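Long-range contacts in glutathione S-transferase 1 (Ascaris suum, PDB 4Q5F), which catalyses the conjugation of reduced glutathione to a wide range of hydrophobic electrophiles and can also act as a glutathione peroxidase: residues Y16-F21 and V39-N44; F34-V39 and P204-W209; A98-I103 and S164-D169. All blocks are in the same frame, centred on the assembly; numbering follows the deposited sequence.

Overall arrangement
Contacts 1 and 2 adjoin: they share V39, F34 packs on F41 and Y16, and their centres lie about 14 Å apart. Contact 1 pairs the two strands that flank helix 27-37 in the thioredoxin-like domain, and contact 2 docks the C-terminal end of that helix on helix 204-212 of the helical domain. Contact 3 joins two helices inside the helical domain, and its touching residues are all buried; contact 2 lies at the surface and contact 1 is partly buried. The chemistry follows: main-chain bonds dominate contact 1, contact 2 has an aromatic stack and one side-chain amide hydrogen bond, and contact 3 is apolar packing plus one water between W167 and D101. Contacts 2 and 3 meet at Q36 and V165.

Contact 1 of 3, residues Y16-F21 and V39-N44. With GSH (glutathione), chain E.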
loop_
_atom_site.group_PDB
_atom_site.type_symbol
_atom_site.label_atom_id
_atom_site.label_comp_id
_atom_site.label_asym_id
_atom_site.label_seq_id
_atom_site.Cartn_x
_atom_site.Cartn_y
_atom_site.Cartn_z
ATOM N N TYR B 16 -6.178 -18.056 -14.766
ATOM C CA TYR B 16 -5.575 -16.759 -14.474
ATOM C C TYR B 16 -5.137 -16.017 -15.733
ATOM O O TYR B 16 -4.460 -16.582 -16.594
ATOM C CB TYR B 16 -4.354 -16.947 -13.570
ATOM C CG TYR B 16 -4.682 -17.456 -12.186
ATOM C CD1 TYR B 16 -5.277 -16.630 -11.243
ATOM C CD2 TYR B 16 -4.386 -18.762 -11.818
ATOM C CE1 TYR B 16 -5.576 -17.090 -9.975
ATOM C CE2 TYR B 16 -4.678 -19.231 -10.552
ATOM C CZ TYR B 16 -5.272 -18.391 -9.634
ATOM O OH TYR B 16 -5.565 -18.857 -8.373
ATOM N N LYS B 17 -5.521 -14.746 -15.825
ATOM C CA LYS B 17 -5.031 -13.862 -16.878
ATOM C C LYS B 17 -4.517 -12.554 -16.276
ATOM O O LYS B 17 -5.257 -11.828 -15.611
ATOM C CB LYS B 17 -6.132 -13.573 -17.901
ATOM C CG LYS B 17 -5.720 -12.597 -18.994
ATOM C CD LYS B 17 -6.754 -12.548 -20.104
ATOM C CE LYS B 17 -6.744 -11.220 -20.842
ATOM N NZ LYS B 17 -8.060 -10.530 -20.736
ATOM N N LEU B 18 -3.239 -12.272 -16.513
ATOM C CA LEU B 18 -2.612 -11.041 -16.050
ATOM C C LEU B 18 -2.455 -10.079 -17.218
ATOM O O LEU B 18 -1.842 -10.419 -18.229
ATOM C CB LEU B 18 -1.240 -11.342 -15.444
ATOM C CG LEU B 18 -0.441 -10.137 -14.935
ATOM C CD1 LEU B 18 -1.053 -9.582 -13.657
ATOM C CD2 LEU B 18 1.016 -10.511 -14.722
ATOM N N THR B 19 -3.010 -8.879 -17.069
ATOM C CA THR B 19 -2.936 -7.854 -18.107
ATOM C C THR B 19 -2.034 -6.706 -17.665
ATOM O O THR B 19 -2.339 -5.998 -16.706
ATOM C CB THR B 19 -4.333 -7.304 -18.452
ATOM O OG1 THR B 19 -5.172 -8.375 -18.900
ATOM C CG2 THR B 19 -4.252 -6.246 -19.546
ATOM N N TYR B 20 -0.926 -6.533 -18.375
ATOM C CA TYR B 20 0.022 -5.461 -18.095
ATOM C C TYR B 20 0.746 -5.099 -19.385
ATOM O O TYR B 20 0.569 -5.761 -20.406
ATOM C CB TYR B 20 1.022 -5.893 -17.017
ATOM C CG TYR B 20 1.835 -4.751 -16.446
ATOM C CD1 TYR B 20 1.230 -3.749 -15.700
ATOM C CD2 TYR B 20 3.206 -4.674 -16.657
ATOM C CE1 TYR B 20 1.966 -2.701 -15.179
ATOM C CE2 TYR B 20 3.949 -3.630 -16.138
ATOM C CZ TYR B 20 3.324 -2.648 -15.402
ATOM O OH TYR B 20 4.058 -1.608 -14.883
ATOM N N PHE B 21 1.549 -4.042 -19.346
ATOM C CA PHE B 21 2.320 -3.631 -20.512
ATOM C C PHE B 21 3.529 -4.544 -20.704
ATOM O O PHE B 21 3.789 -5.423 -19.880
ATOM C CB PHE B 21 2.754 -2.173 -20.370
ATOM C CG PHE B 21 1.611 -1.229 -20.122
ATOM C CD1 PHE B 21 0.675 -0.981 -21.110
ATOM C CD2 PHE B 21 1.470 -0.592 -18.898
ATOM C CE1 PHE B 21 -0.377 -0.116 -20.886
ATOM C CE2 PHE B 21 0.418 0.274 -18.669
ATOM C CZ PHE B 21 -0.507 0.511 -19.664
ATOM N N VAL B 39 2.468 -22.051 -11.235
ATOM C CA VAL B 39 1.074 -21.964 -11.659
ATOM C C VAL B 39 0.991 -21.273 -13.015
ATOM O O VAL B 39 1.526 -20.181 -13.201
ATOM C CB VAL B 39 0.222 -21.196 -10.621
ATOM C CG1 VAL B 39 -1.226 -21.024 -11.109
ATOM C CG2 VAL B 39 0.289 -21.902 -9.264
ATOM N N LYS B 40 0.315 -21.921 -13.959
ATOM C CA LYS B 40 0.196 -21.400 -15.315
ATOM C C LYS B 40 -0.841 -20.284 -15.372
ATOM O O LYS B 40 -1.829 -20.300 -14.638
ATOM C CB LYS B 40 -0.186 -22.520 -16.286
ATOM C CG LYS B 40 0.041 -22.173 -17.751
ATOM C CD LYS B 40 -0.411 -23.296 -18.672
ATOM C CE LYS B 40 -1.828 -23.071 -19.182
ATOM N NZ LYS B 40 -2.825 -22.930 -18.083
ATOM N N PHE B 41 -0.605 -19.316 -16.252
ATOM C CA PHE B 41 -1.489 -18.166 -16.393
ATOM C C PHE B 41 -1.248 -17.517 -17.745
ATOM O O PHE B 41 -0.189 -17.702 -18.343
ATOM C CB PHE B 41 -1.196 -17.146 -15.295
ATOM C CG PHE B 41 0.122 -16.448 -15.463
ATOM C CD1 PHE B 41 1.305 -17.086 -15.127
ATOM C CD2 PHE B 41 0.181 -15.164 -15.976
ATOM C CE1 PHE B 41 2.523 -16.450 -15.288
ATOM C CE2 PHE B 41 1.396 -14.523 -16.138
ATOM C CZ PHE B 41 2.568 -15.168 -15.794
ATOM N N GLU B 42 -2.224 -16.755 -18.229
ATOM C CA GLU B 42 -2.035 -15.987 -19.453
ATOM C C GLU B 42 -1.301 -14.689 -19.148
ATOM O O GLU B 42 -1.846 -13.792 -18.502
ATOM C CB GLU B 42 -3.368 -15.682 -20.136
ATOM C CG GLU B 42 -3.233 -14.698 -21.299
ATOM C CD GLU B 42 -4.496 -14.577 -22.131
ATOM O OE1 GLU B 42 -5.360 -15.475 -22.049
ATOM O OE2 GLU B 42 -4.623 -13.577 -22.871
ATOM N N ASP B 43 -0.063 -14.602 -19.617
ATOM C CA ASP B 43 0.731 -13.395 -19.461
ATOM C C ASP B 43 0.382 -12.421 -20.581
ATOM O O ASP B 43 1.155 -12.234 -21.522
ATOM C CB ASP B 43 2.222 -13.740 -19.483
ATOM C CG ASP B 43 3.103 -12.564 -19.093
ATOM O OD1 ASP B 43 2.563 -11.507 -18.705
ATOM O OD2 ASP B 43 4.342 -12.705 -19.161
ATOM N N ASN B 44 -0.794 -11.808 -20.475
ATOM C CA ASN B 44 -1.275 -10.903 -21.511
ATOM C C ASN B 44 -0.526 -9.579 -21.494
ATOM O O ASN B 44 -0.902 -8.650 -20.780
ATOM C CB ASN B 44 -2.772 -10.638 -21.361
ATOM C CG ASN B 44 -3.313 -9.734 -22.454
ATOM O OD1 ASN B 44 -2.767 -9.682 -23.556
ATOM N ND2 ASN B 44 -4.385 -9.009 -22.153
HETATM N N1 GSH E . -1.355 1.925 -7.574
HETATM C CA1 GSH E . -1.397 1.228 -8.809
HETATM C C1 GSH E . -0.920 -0.192 -8.603
HETATM O O11 GSH E . -1.350 -1.119 -9.337
HETATM O O12 GSH E . -0.090 -0.453 -7.694
HETATM C CB1 GSH E . -0.501 1.928 -9.818
HETATM C CG1 GSH E . -0.715 1.326 -11.212
HETATM C CD1 GSH E . -0.063 2.188 -12.303
HETATM O OE1 GSH E . 0.383 3.280 -12.023
HETATM N N2 GSH E . 0.009 1.687 -13.655
HETATM C CA2 GSH E . 0.598 2.447 -14.716
HETATM C C2 GSH E . -0.436 2.660 -15.810
HETATM O O2 GSH E . -1.401 1.917 -15.888
HETATM C CB2 GSH E . 1.757 1.696 -15.314
HETATM S SG2 GSH E . 2.976 1.382 -14.078
HETATM N N3 GSH E . -0.261 3.731 -16.766
HETATM C CA3 GSH E . -1.227 3.948 -17.811
HETATM C C3 GSH E . -2.252 4.988 -17.364
HETATM O O31 GSH E . -2.297 5.348 -16.160
HETATM O O32 GSH E . -3.049 5.481 -18.204
HETATM O O HOH W 1 -4.507 -20.265 -15.291
#
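The amide N of E42 donates to Y16 O over 2.8 Å, with an N-H...O angle of 168°, and so opens the parallel ladder between strands 16-21 and 42-46. With helix 27-37 lying between them in sequence, these strands form the first beta-alpha-beta unit of the thioredoxin-like domain of the transferase. Their short axes diverge by only 16°. The ladder continues from L18 N to E42 O at 2.9 Å and closes with Y20 N to N44 O at 3.2 Å; the intervening bond from N44 N to L18 O is bent and weak. At the other end one water joins Y16 N to K40 O, carrying the pairing beyond the direct bonds.

K17, T19, E42 and N44 occupy one face of the sheet. K17 and E42 run alongside each other, with K17 CD 3.6 Å from E42 OE2. Their contact is made by the aliphatic chain, because the ammonium group goes to E67, with which it forms a salt bridge. N44 ND2 comes within 3.5 Å of K17 CE and gives a long, weak bond to T19 OG1.

The opposite face carries L18 and D43, and D43 forms salt bridges with R31 and R45. F41 CG stands between its own backbone N and carbonyl carbon (chi1 70°); its CD2 approaches L18 CB, while its ring stacks on F34 of the helix. Y16 meets the turn before the second strand through CE2, which touches V39 CG1. At the end of the ladder the Y20 side chain, and F21 after it, enter the glutathione pocket seen in the crystal. Y20 OH, also hydrogen-bonded to L26 N, lies 3.3 Å from the glutathione sulfur SG2, which sits at the edge of the Y20 ring.

Contact 2 of 3, residues F34-V39 and P204-W209; sequences FHQAGV and PNIKKW
H35 lies against W209 over its whole length. Its CB starts 4.1 Å from W209 CB, and CG comes next, 3.9 Å from W209 CG and just outside the rim of the indole. ND1 reaches over W209 CD2 at 3.5 Å, and its hydrogen bond goes back along its own helix to R31 O. CD2 of H35 is nearest W209 CE3. CE1 sits over the six-membered ring, and NE2 lies at its rim, 3.3 Å from W209 CE3. The rings form an offset stack: the imidazole centroid is 3.8 Å from that of the six-membered ring, and the planes differ by 14°. The imidazole reaches the indole because CG stands anti to the carbonyl carbon (chi1 -80°).

This contact joins the two domains of the GST fold, the end of helix 27-37 in the thioredoxin-like domain and the start of helix 204-212 in the helical one. A Schellman motif with G38 at C-prime ends the first helix. Beside it N205 ND2 donates to Q36 O at 2.8 Å, tilted out of the carbonyl plane. The CB of N205 packs 3.2 Å from H35 O. Q36 bends at its second torsion (chi2 57°), bringing OE1 to 3.5 Å from I206 CG1; both residues also touch L170 of helix 167-182.

Since a carbonyl oxygen can only accept, the bond to R31 O implies that, as modelled, H35 ND1 carries a proton. That bond probably fixes the turn of the imidazole; the one from W209 NE1 to E28 OE2 probably fixes the indole and ties it to helix 27-37.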
loop_
_atom_site.group_PDB
_atom_site.type_symbol
_atom_site.label_atom_id
_atom_site.label_comp_id
_atom_site.label_asym_id
_atom_site.label_seq_id
_atom_site.Cartn_x
_atom_site.Cartn_y
_atom_site.Cartn_z
ATOM N N PHE B 34 3.639 -16.197 -9.918
ATOM C CA PHE B 34 3.140 -17.348 -10.665
ATOM C C PHE B 34 4.253 -18.366 -10.889
ATOM O O PHE B 34 4.094 -19.551 -10.595
ATOM C CB PHE B 34 2.588 -16.931 -12.029
ATOM C CG PHE B 34 1.228 -16.304 -11.973
ATOM C CD1 PHE B 34 0.143 -17.007 -11.474
ATOM C CD2 PHE B 34 1.026 -15.021 -12.453
ATOM C CE1 PHE B 34 -1.112 -16.433 -11.432
ATOM C CE2 PHE B 34 -0.227 -14.442 -12.417
ATOM C CZ PHE B 34 -1.298 -15.149 -11.906
ATOM N N HIS B 35 5.378 -17.894 -11.413
ATOM C CA HIS B 35 6.466 -18.782 -11.804
ATOM C C HIS B 35 7.078 -19.506 -10.612
ATOM O O HIS B 35 7.472 -20.664 -10.726
ATOM C CB HIS B 35 7.532 -18.011 -12.581
ATOM C CG HIS B 35 7.177 -17.794 -14.018
ATOM N ND1 HIS B 35 6.673 -16.601 -14.492
ATOM C CD2 HIS B 35 7.234 -18.627 -15.082
ATOM C CE1 HIS B 35 6.446 -16.707 -15.787
ATOM N NE2 HIS B 35 6.777 -17.925 -16.172
ATOM N N GLN B 36 7.150 -18.832 -9.469
ATOM C CA GLN B 36 7.649 -19.470 -8.258
ATOM C C GLN B 36 6.755 -20.648 -7.899
ATOM O O GLN B 36 7.232 -21.751 -7.632
ATOM C CB GLN B 36 7.684 -18.480 -7.092
ATOM C CG GLN B 36 8.033 -19.108 -5.744
ATOM C CD GLN B 36 9.360 -19.839 -5.760
ATOM O OE1 GLN B 36 10.189 -19.630 -6.645
ATOM N NE2 GLN B 36 9.568 -20.704 -4.778
ATOM N N ALA B 37 5.452 -20.399 -7.904
ATOM C CA ALA B 37 4.466 -21.399 -7.525
ATOM C C ALA B 37 4.269 -22.451 -8.617
ATOM O O ALA B 37 3.663 -23.494 -8.381
ATOM C CB ALA B 37 3.151 -20.720 -7.207
ATOM N N GLY B 38 4.781 -22.172 -9.812
ATOM C CA GLY B 38 4.634 -23.082 -10.932
ATOM C C GLY B 38 3.197 -23.149 -11.415
ATOM O O GLY B 38 2.752 -24.174 -11.930
ATOM N N VAL B 39 2.468 -22.051 -11.235
ATOM C CA VAL B 39 1.074 -21.964 -11.659
ATOM C C VAL B 39 0.991 -21.273 -13.015
ATOM O O VAL B 39 1.526 -20.181 -13.201
ATOM C CB VAL B 39 0.222 -21.196 -10.621
ATOM C CG1 VAL B 39 -1.226 -21.024 -11.109
ATOM C CG2 VAL B 39 0.289 -21.902 -9.264
ATOM N N PRO B 204 15.304 -21.916 -8.138
ATOM C CA PRO B 204 15.203 -22.567 -9.454
ATOM C C PRO B 204 14.151 -21.982 -10.398
ATOM O O PRO B 204 14.466 -21.712 -11.558
ATOM C CB PRO B 204 14.845 -24.012 -9.099
ATOM C CG PRO B 204 15.444 -24.219 -7.765
ATOM C CD PRO B 204 15.307 -22.910 -7.046
ATOM N N ASN B 205 12.925 -21.794 -9.918
ATOM C CA ASN B 205 11.849 -21.292 -10.771
ATOM C C ASN B 205 12.050 -19.827 -11.145
ATOM O O ASN B 205 11.731 -19.412 -12.260
ATOM C CB ASN B 205 10.493 -21.474 -10.093
ATOM C CG ASN B 205 10.081 -22.930 -9.987
ATOM O OD1 ASN B 205 10.533 -23.772 -10.763
ATOM N ND2 ASN B 205 9.212 -23.233 -9.029
ATOM N N ILE B 206 12.573 -19.045 -10.207
ATOM C CA ILE B 206 12.874 -17.644 -10.463
ATOM C C ILE B 206 14.063 -17.548 -11.407
ATOM O O ILE B 206 14.054 -16.767 -12.358
ATOM C CB ILE B 206 13.206 -16.894 -9.157
ATOM C CG1 ILE B 206 12.051 -17.022 -8.160
ATOM C CG2 ILE B 206 13.518 -15.425 -9.437
ATOM C CD1 ILE B 206 10.710 -16.539 -8.689
ATOM N N LYS B 207 15.086 -18.347 -11.129
ATOM C CA LYS B 207 16.291 -18.372 -11.944
ATOM C C LYS B 207 15.938 -18.708 -13.386
ATOM O O LYS B 207 16.473 -18.119 -14.324
ATOM C CB LYS B 207 17.272 -19.406 -11.395
ATOM C CG LYS B 207 18.665 -19.308 -11.985
ATOM C CD LYS B 207 19.594 -20.340 -11.370
ATOM N N LYS B 208 15.027 -19.661 -13.550
ATOM C CA LYS B 208 14.561 -20.052 -14.870
ATOM C C LYS B 208 13.840 -18.888 -15.538
ATOM O O LYS B 208 14.168 -18.510 -16.661
ATOM C CB LYS B 208 13.626 -21.259 -14.769
ATOM N N TRP B 209 12.870 -18.315 -14.832
ATOM C CA TRP B 209 12.055 -17.234 -15.378
ATOM C C TRP B 209 12.891 -16.038 -15.829
ATOM O O TRP B 209 12.662 -15.479 -16.902
ATOM C CB TRP B 209 11.022 -16.774 -14.351
ATOM C CG TRP B 209 10.258 -15.566 -14.791
ATOM C CD1 TRP B 209 10.090 -14.403 -14.096
ATOM C CD2 TRP B 209 9.572 -15.392 -16.035
ATOM N NE1 TRP B 209 9.333 -13.520 -14.826
ATOM C CE2 TRP B 209 9.001 -14.104 -16.021
ATOM C CE3 TRP B 209 9.379 -16.203 -17.156
ATOM C CZ2 TRP B 209 8.255 -13.607 -17.086
ATOM C CZ3 TRP B 209 8.636 -15.709 -18.212
ATOM C CH2 TRP B 209 8.082 -14.424 -18.170
#

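Contact 3 of 3, residues A98-I103 and S164-D169; sequences AQVDSI and SVTWAD
T166 meets V100 first: its CG2 lies 4.0 Å from V100 CG2, and its OG1 faces the same valine as the two side chains run in opposite senses. The next residue, W167, turns one face of its indole to V100. A chi1 of 62° tucks CG in between backbone N and carbonyl carbon and swings the ring to V100 CG1, which lies over that face, 3.9 Å from the centroid of the five-membered ring in a CH-pi contact. At the ring's edge D101 OD1 lies in plane, 3.5 Å from W167 CZ2. Also in plane, a water accepts from W167 NE1 at 3.0 Å and is within bonding distance of D101 OD1. The D101 carboxylate has stronger partners, R81 of its own subunit and R81 of the second subunit.

Here helix 167-182 begins, packed against helix 94-114 in the all-helical GST C-terminal domain. T166 is its N-cap, and T166-W167-A168-D169 matches the Ser/Thr-x-x-Asp sequence of the N-capping box known in this family. A168 then places CB 3.6 Å from V100 CG1, with I103 CG2 farther off at 4.3 Å. D169 turns back to the cap: its OD2 takes the T166 N-H at 2.8 Å through the anti lone pair, while OD1 bonds Y196 OH.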
loop_
_atom_site.group_PDB
_atom_site.type_symbol
_atom_site.label_atom_id
_atom_site.label_comp_id
_atom_site.label_asym_id
_atom_site.label_seq_id
_atom_site.Cartn_x
_atom_site.Cartn_y
_atom_site.Cartn_z
ATOM N N ALA B 98 0.942 -10.582 8.190
ATOM C CA ALA B 98 0.960 -9.155 8.472
ATOM C C ALA B 98 2.380 -8.608 8.379
ATOM O O ALA B 98 2.599 -7.523 7.844
ATOM C CB ALA B 98 0.375 -8.885 9.845
ATOM N N GLN B 99 3.343 -9.365 8.898
ATOM C CA GLN B 99 4.744 -8.962 8.837
ATOM C C GLN B 99 5.211 -8.888 7.387
ATOM O O GLN B 99 6.023 -8.031 7.034
ATOM C CB GLN B 99 5.626 -9.933 9.625
ATOM C CG GLN B 99 5.407 -9.897 11.133
ATOM C CD GLN B 99 5.774 -8.561 11.755
ATOM O OE1 GLN B 99 6.580 -7.805 11.212
ATOM N NE2 GLN B 99 5.176 -8.264 12.901
ATOM N N VAL B 100 4.699 -9.787 6.550
ATOM C CA VAL B 100 4.986 -9.750 5.120
ATOM C C VAL B 100 4.413 -8.462 4.533
ATOM O O VAL B 100 5.096 -7.754 3.796
ATOM C CB VAL B 100 4.402 -10.984 4.382
ATOM C CG1 VAL B 100 4.533 -10.840 2.851
ATOM C CG2 VAL B 100 5.070 -12.266 4.883
ATOM N N ASP B 101 3.162 -8.159 4.868
ATOM C CA ASP B 101 2.532 -6.922 4.421
ATOM C C ASP B 101 3.334 -5.716 4.894
ATOM O O ASP B 101 3.495 -4.737 4.165
ATOM C CB ASP B 101 1.105 -6.814 4.963
ATOM C CG ASP B 101 0.153 -7.797 4.315
ATOM O OD1 ASP B 101 0.542 -8.448 3.321
ATOM O OD2 ASP B 101 -0.994 -7.905 4.795
ATOM N N SER B 102 3.837 -5.801 6.122
ATOM C CA SER B 102 4.517 -4.681 6.753
ATOM C C SER B 102 5.794 -4.310 6.009
ATOM O O SER B 102 6.014 -3.145 5.686
ATOM C CB SER B 102 4.841 -5.012 8.211
ATOM O OG SER B 102 5.296 -3.863 8.905
ATOM N N ILE B 103 6.635 -5.299 5.729
ATOM C CA ILE B 103 7.913 -5.021 5.086
ATOM C C ILE B 103 7.723 -4.536 3.649
ATOM O O ILE B 103 8.505 -3.725 3.157
ATOM C CB ILE B 103 8.854 -6.252 5.110
ATOM C CG1 ILE B 103 10.234 -5.895 4.540
ATOM C CG2 ILE B 103 8.250 -7.417 4.342
ATOM C CD1 ILE B 103 10.977 -4.821 5.320
ATOM N N SER B 164 11.013 -19.632 4.642
ATOM C CA SER B 164 10.812 -19.862 3.212
ATOM C C SER B 164 10.345 -18.589 2.510
ATOM O O SER B 164 9.846 -17.661 3.148
ATOM C CB SER B 164 9.806 -20.993 2.978
ATOM O OG SER B 164 8.505 -20.621 3.399
ATOM N N VAL B 165 10.506 -18.564 1.191
ATOM C CA VAL B 165 10.227 -17.380 0.387
ATOM C C VAL B 165 8.753 -16.969 0.450
ATOM O O VAL B 165 7.867 -17.820 0.544
ATOM C CB VAL B 165 10.646 -17.612 -1.092
ATOM C CG1 VAL B 165 9.622 -18.477 -1.833
ATOM C CG2 VAL B 165 10.856 -16.290 -1.809
ATOM N N THR B 166 8.508 -15.662 0.406
ATOM C CA THR B 166 7.153 -15.119 0.334
ATOM C C THR B 166 7.038 -14.188 -0.873
ATOM O O THR B 166 8.034 -13.893 -1.532
ATOM C CB THR B 166 6.776 -14.339 1.610
ATOM O OG1 THR B 166 7.622 -13.190 1.745
ATOM C CG2 THR B 166 6.913 -15.223 2.844
ATOM N N TRP B 167 5.826 -13.725 -1.160
ATOM C CA TRP B 167 5.602 -12.884 -2.332
ATOM C C TRP B 167 6.302 -11.535 -2.200
ATOM O O TRP B 167 6.707 -10.943 -3.198
ATOM C CB TRP B 167 4.105 -12.681 -2.587
ATOM C CG TRP B 167 3.369 -11.977 -1.482
ATOM C CD1 TRP B 167 2.670 -12.556 -0.463
ATOM C CD2 TRP B 167 3.244 -10.560 -1.295
ATOM N NE1 TRP B 167 2.122 -11.591 0.347
ATOM C CE2 TRP B 167 2.460 -10.358 -0.144
ATOM C CE3 TRP B 167 3.722 -9.446 -1.991
ATOM C CZ2 TRP B 167 2.144 -9.086 0.331
ATOM C CZ3 TRP B 167 3.406 -8.185 -1.518
ATOM C CH2 TRP B 167 2.624 -8.015 -0.370
ATOM N N ALA B 168 6.447 -11.054 -0.969
ATOM C CA ALA B 168 7.145 -9.798 -0.727
ATOM C C ALA B 168 8.610 -9.933 -1.118
ATOM O O ALA B 168 9.199 -9.009 -1.678
ATOM C CB ALA B 168 7.019 -9.389 0.731
ATOM N N ASP B 169 9.193 -11.091 -0.825
ATOM C CA ASP B 169 10.581 -11.357 -1.183
ATOM C C ASP B 169 10.779 -11.290 -2.692
ATOM O O ASP B 169 11.736 -10.687 -3.177
ATOM C CB ASP B 169 11.012 -12.733 -0.670
ATOM C CG ASP B 169 10.990 -12.828 0.845
ATOM O OD1 ASP B 169 11.548 -11.928 1.508
ATOM O OD2 ASP B 169 10.411 -13.804 1.371
HETATM O O HOH W 2 1.029 -11.539 3.189
#